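Local coordinates for oligopeptide ABC transporter OppAIV (Borrelia burgdorferi B31, PDB 4GL8), which probably binds oligopeptides outside the cytoplasmic membrane as the solute-binding component of an ABC-type peptide importer, at residues A[450-461]-A[481-492]. Sequence-based numbering, arbitrary orientation.
Sequences SYGYSNSEYDEL and AEAIIIERDFPA
Tyr453 and Asn455 both donate to one oxygen of Asp489. The phenol OH of Tyr453 lies 2.8 Å from Asp489 OD2, on the anti side of the carboxylate. Asn455 ND2 approaches the same oxygen from the syn side, also at 2.8 Å, with an N-H...O angle of 146°. These two bonds limit rotation of the carboxylate and would probably favour its charged form. CG of Asn455 stands anti to the backbone N (chi1 179°), and this turns the amide toward Asp489. The amide's other end, OD1, accepts from Tyr458 N, so Asn455 also N-caps helix 456-466.

A salt bridge crosses on the exposed side, between Glu457 and Arg488. Arg488 NH1 donates almost straight to Glu457 OE1 at 2.9 Å, within the guanidinium plane but from above the carboxylate plane. At the far end, Ser450 OG donates to Pro491 O at 2.6 Å and is also bonded to Leu293 N.

Apolar contacts lie beside these bonds and continue along the helices. Pro491 CB sits over one face of the Tyr453 ring, a CH-pi contact 3.9 Å from the centroid. Ile485 CG2 reaches both tyrosines and lies 3.6 Å from Tyr458 CE2. The edge of the Tyr458 ring faces Ala481 O, while its hydroxyl bonds to Leu438 O. Ile484 CD1 touches both Glu457 CG and Leu461 CD1, and Leu461 CB meets Ala481 CB.

The segments 456-461 and 481-489 run roughly antiparallel, at 148°, and their axes approach to 9.5 Å. Only the short link 467-470 separates helices 456-466 and 471-489, which form an antiparallel helical hairpin. Its two flanking loops stay together as far as strand 492-504, in a protein of solute-binding protein family 5 with the type 2 periplasmic binding protein fold, as in OppA.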
loop_
_atom_site.group_PDB
_atom_site.type_symbol
_atom_site.label_atom_id
_atom_site.label_comp_id
_atom_site.label_asym_id
_atom_site.label_seq_id
_atom_site.Cartn_x
_atom_site.Cartn_y
_atom_site.Cartn_z
ATOM N N SER A 450 -7.341 12.506 -1.381
ATOM C CA SER A 450 -7.909 13.694 -0.766
ATOM C C SER A 450 -9.396 13.703 -0.990
ATOM O O SER A 450 -9.872 13.765 -2.129
ATOM C CB SER A 450 -7.293 14.952 -1.357
ATOM O OG SER A 450 -6.026 15.204 -0.785
ATOM N N TYR A 451 -10.136 13.660 0.105
ATOM C CA TYR A 451 -11.554 13.406 0.042
ATOM C C TYR A 451 -12.223 14.491 -0.771
ATOM O O TYR A 451 -12.007 15.672 -0.523
ATOM C CB TYR A 451 -12.133 13.372 1.441
ATOM C CG TYR A 451 -13.499 12.782 1.488
ATOM C CD1 TYR A 451 -13.673 11.399 1.471
ATOM C CD2 TYR A 451 -14.615 13.589 1.531
ATOM C CE1 TYR A 451 -14.935 10.839 1.514
ATOM C CE2 TYR A 451 -15.884 13.042 1.584
ATOM C CZ TYR A 451 -16.026 11.660 1.571
ATOM O OH TYR A 451 -17.269 11.107 1.604
ATOM N N GLY A 452 -12.958 14.065 -1.784
ATOM C CA GLY A 452 -13.807 14.966 -2.596
ATOM C C GLY A 452 -13.110 15.627 -3.776
ATOM O O GLY A 452 -13.686 16.512 -4.420
ATOM N N TYR A 453 -11.869 15.229 -4.069
ATOM C CA TYR A 453 -11.195 15.793 -5.220
ATOM C C TYR A 453 -11.824 15.188 -6.466
ATOM O O TYR A 453 -12.106 13.983 -6.522
ATOM C CB TYR A 453 -9.692 15.547 -5.187
ATOM C CG TYR A 453 -8.984 16.063 -6.430
ATOM C CD1 TYR A 453 -8.899 17.415 -6.705
ATOM C CD2 TYR A 453 -8.406 15.186 -7.325
ATOM C CE1 TYR A 453 -8.261 17.874 -7.848
ATOM C CE2 TYR A 453 -7.747 15.636 -8.461
ATOM C CZ TYR A 453 -7.681 16.979 -8.721
ATOM O OH TYR A 453 -7.043 17.405 -9.878
ATOM N N SER A 454 -12.064 16.038 -7.458
ATOM C CA SER A 454 -12.609 15.595 -8.727
ATOM C C SER A 454 -12.280 16.583 -9.824
ATOM O O SER A 454 -12.745 17.706 -9.842
ATOM C CB SER A 454 -14.134 15.422 -8.659
ATOM O OG SER A 454 -14.605 14.997 -9.931
ATOM N N ASN A 455 -11.453 16.141 -10.738
ATOM C CA ASN A 455 -11.109 16.935 -11.884
ATOM C C ASN A 455 -11.348 16.044 -13.094
ATOM O O ASN A 455 -10.655 15.040 -13.296
ATOM C CB ASN A 455 -9.662 17.399 -11.793
ATOM C CG ASN A 455 -9.257 18.221 -12.989
ATOM O OD1 ASN A 455 -9.384 17.773 -14.109
ATOM N ND2 ASN A 455 -8.790 19.409 -12.759
ATOM N N SER A 456 -12.367 16.383 -13.863
ATOM C CA SER A 456 -12.766 15.531 -14.972
ATOM C C SER A 456 -11.702 15.489 -16.087
ATOM O O SER A 456 -11.534 14.462 -16.721
ATOM C CB SER A 456 -14.147 15.954 -15.497
ATOM O OG SER A 456 -14.036 17.178 -16.162
ATOM N N GLU A 457 -10.943 16.567 -16.281
ATOM C CA GLU A 457 -9.853 16.526 -17.243
ATOM C C GLU A 457 -8.785 15.482 -16.844
ATOM O O GLU A 457 -8.340 14.693 -17.689
ATOM C CB GLU A 457 -9.193 17.893 -17.451
ATOM C CG GLU A 457 -7.833 17.730 -18.138
ATOM C CD GLU A 457 -7.122 19.032 -18.511
ATOM O OE1 GLU A 457 -7.320 20.083 -17.848
ATOM O OE2 GLU A 457 -6.346 18.987 -19.489
ATOM N N TYR A 458 -8.387 15.484 -15.570
ATOM C CA TYR A 458 -7.543 14.423 -14.988
ATOM C C TYR A 458 -8.107 13.005 -15.201
ATOM O O TYR A 458 -7.407 12.120 -15.734
ATOM C CB TYR A 458 -7.324 14.678 -13.492
ATOM C CG TYR A 458 -6.355 13.739 -12.809
ATOM C CD1 TYR A 458 -6.803 12.591 -12.165
ATOM C CD2 TYR A 458 -5.018 14.017 -12.758
ATOM C CE1 TYR A 458 -5.936 11.731 -11.520
ATOM C CE2 TYR A 458 -4.132 13.163 -12.108
ATOM C CZ TYR A 458 -4.602 12.024 -11.488
ATOM O OH TYR A 458 -3.726 11.180 -10.857
ATOM N N ASP A 459 -9.353 12.785 -14.780
ATOM C CA ASP A 459 -10.020 11.492 -14.975
ATOM C C ASP A 459 -9.907 11.044 -16.448
ATOM O O ASP A 459 -9.543 9.900 -16.729
ATOM C CB ASP A 459 -11.496 11.574 -14.576
ATOM C CG ASP A 459 -11.704 11.713 -13.058
ATOM O OD1 ASP A 459 -10.756 11.505 -12.247
ATOM O OD2 ASP A 459 -12.842 12.033 -12.668
ATOM N N GLU A 460 -10.184 11.968 -17.372
ATOM C CA GLU A 460 -10.169 11.665 -18.796
ATOM C C GLU A 460 -8.757 11.390 -19.313
ATOM O O GLU A 460 -8.590 10.569 -20.183
ATOM C CB GLU A 460 -10.860 12.785 -19.617
ATOM C CG GLU A 460 -12.385 12.727 -19.492
ATOM C CD GLU A 460 -13.126 13.934 -20.072
ATOM O OE1 GLU A 460 -12.797 14.370 -21.214
ATOM O OE2 GLU A 460 -14.068 14.421 -19.380
ATOM N N LEU A 461 -7.741 12.046 -18.773
ATOM C CA LEU A 461 -6.377 11.700 -19.171
ATOM C C LEU A 461 -6.058 10.275 -18.741
ATOM O O LEU A 461 -5.437 9.526 -19.503
ATOM C CB LEU A 461 -5.355 12.696 -18.623
ATOM C CG LEU A 461 -5.356 14.062 -19.341
ATOM C CD1 LEU A 461 -4.590 15.076 -18.525
ATOM C CD2 LEU A 461 -4.751 13.992 -20.751
ATOM N N ALA A 481 -1.370 14.396 -16.793
ATOM C CA ALA A 481 -2.287 14.175 -15.648
ATOM C C ALA A 481 -1.613 14.534 -14.301
ATOM O O ALA A 481 -2.148 15.277 -13.474
ATOM C CB ALA A 481 -2.790 12.741 -15.637
ATOM N N GLU A 482 -0.411 14.039 -14.104
ATOM C CA GLU A 482 0.331 14.336 -12.897
ATOM C C GLU A 482 0.564 15.837 -12.726
ATOM O O GLU A 482 0.511 16.336 -11.602
ATOM C CB GLU A 482 1.690 13.618 -12.873
ATOM C CG GLU A 482 2.333 13.709 -11.499
ATOM C CD GLU A 482 3.648 12.970 -11.356
ATOM O OE1 GLU A 482 4.087 12.863 -10.192
ATOM O OE2 GLU A 482 4.254 12.551 -12.387
ATOM N N ALA A 483 0.853 16.548 -13.818
ATOM C CA ALA A 483 1.085 17.986 -13.736
ATOM C C ALA A 483 -0.122 18.709 -13.177
ATOM O O ALA A 483 0.045 19.704 -12.501
ATOM C CB ALA A 483 1.435 18.576 -15.092
ATOM N N ILE A 484 -1.327 18.223 -13.466
ATOM C CA ILE A 484 -2.544 18.847 -12.952
ATOM C C ILE A 484 -2.598 18.762 -11.429
ATOM O O ILE A 484 -2.889 19.751 -10.770
ATOM C CB ILE A 484 -3.828 18.214 -13.553
ATOM C CG1 ILE A 484 -3.959 18.533 -15.043
ATOM C CG2 ILE A 484 -5.071 18.687 -12.829
ATOM C CD1 ILE A 484 -5.020 17.699 -15.706
ATOM N N ILE A 485 -2.348 17.592 -10.862
ATOM C CA ILE A 485 -2.334 17.474 -9.390
ATOM C C ILE A 485 -1.107 18.105 -8.705
ATOM O O ILE A 485 -1.261 18.717 -7.662
ATOM C CB ILE A 485 -2.572 16.038 -8.898
ATOM C CG1 ILE A 485 -1.456 15.098 -9.331
ATOM C CG2 ILE A 485 -3.950 15.579 -9.387
ATOM C CD1 ILE A 485 -1.743 13.640 -9.031
ATOM N N ILE A 486 0.085 17.990 -9.289
ATOM C CA ILE A 486 1.289 18.574 -8.648
ATOM C C ILE A 486 1.610 20.052 -8.913
ATOM O O ILE A 486 2.280 20.642 -8.077
ATOM C CB ILE A 486 2.580 17.698 -8.832
ATOM C CG1 ILE A 486 3.189 17.810 -10.224
ATOM C CG2 ILE A 486 2.287 16.231 -8.533
ATOM C CD1 ILE A 486 4.443 16.962 -10.375
ATOM N N GLU A 487 1.180 20.637 -10.042
ATOM C CA GLU A 487 1.419 22.086 -10.346
ATOM C C GLU A 487 0.179 22.975 -10.397
ATOM O O GLU A 487 0.327 24.186 -10.445
ATOM C CB GLU A 487 2.068 22.334 -11.720
ATOM C CG GLU A 487 3.052 21.305 -12.246
ATOM C CD GLU A 487 3.766 21.771 -13.550
ATOM O OE1 GLU A 487 4.312 20.906 -14.259
ATOM O OE2 GLU A 487 3.803 22.988 -13.878
ATOM N N ARG A 488 -1.016 22.406 -10.475
ATOM C CA ARG A 488 -2.217 23.215 -10.698
ATOM C C ARG A 488 -3.234 23.092 -9.580
ATOM O O ARG A 488 -3.569 24.083 -8.974
ATOM C CB ARG A 488 -2.881 22.864 -12.041
ATOM C CG ARG A 488 -4.027 23.797 -12.422
ATOM C CD ARG A 488 -4.467 23.635 -13.880
ATOM N NE ARG A 488 -5.535 22.648 -14.048
ATOM C CZ ARG A 488 -5.772 21.953 -15.173
ATOM N NH1 ARG A 488 -6.778 21.074 -15.201
ATOM N NH2 ARG A 488 -5.013 22.110 -16.271
ATOM N N ASP A 489 -3.750 21.892 -9.324
ATOM C CA ASP A 489 -4.841 21.726 -8.363
ATOM C C ASP A 489 -4.383 21.527 -6.913
ATOM O O ASP A 489 -5.137 21.856 -6.017
ATOM C CB ASP A 489 -5.787 20.588 -8.771
ATOM C CG ASP A 489 -6.703 20.956 -9.951
ATOM O OD1 ASP A 489 -6.618 22.092 -10.461
ATOM O OD2 ASP A 489 -7.506 20.084 -10.368
ATOM N N PHE A 490 -3.178 20.995 -6.688
ATOM C CA PHE A 490 -2.695 20.721 -5.344
ATOM C C PHE A 490 -3.755 20.048 -4.437
ATOM O O PHE A 490 -4.060 20.559 -3.356
ATOM C CB PHE A 490 -2.199 22.016 -4.676
ATOM C CG PHE A 490 -0.994 22.630 -5.343
ATOM C CD1 PHE A 490 0.292 22.353 -4.880
ATOM C CD2 PHE A 490 -1.139 23.456 -6.441
ATOM C CE1 PHE A 490 1.410 22.903 -5.494
ATOM C CE2 PHE A 490 -0.028 24.007 -7.063
ATOM C CZ PHE A 490 1.260 23.725 -6.586
ATOM N N PRO A 491 -4.328 18.915 -4.869
ATOM C CA PRO A 491 -5.231 18.211 -3.961
ATOM C C PRO A 491 -4.568 17.737 -2.678
ATOM O O PRO A 491 -5.235 17.531 -1.660
ATOM C CB PRO A 491 -5.689 16.978 -4.781
ATOM C CG PRO A 491 -4.640 16.779 -5.801
ATOM C CD PRO A 491 -4.115 18.169 -6.122
ATOM N N ALA A 492 -3.256 17.547 -2.727
ATOM C CA ALA A 492 -2.515 17.170 -1.563
ATOM C C ALA A 492 -1.201 17.961 -1.504
ATOM O O ALA A 492 -0.745 18.551 -2.482
ATOM C CB ALA A 492 -2.251 15.669 -1.603
#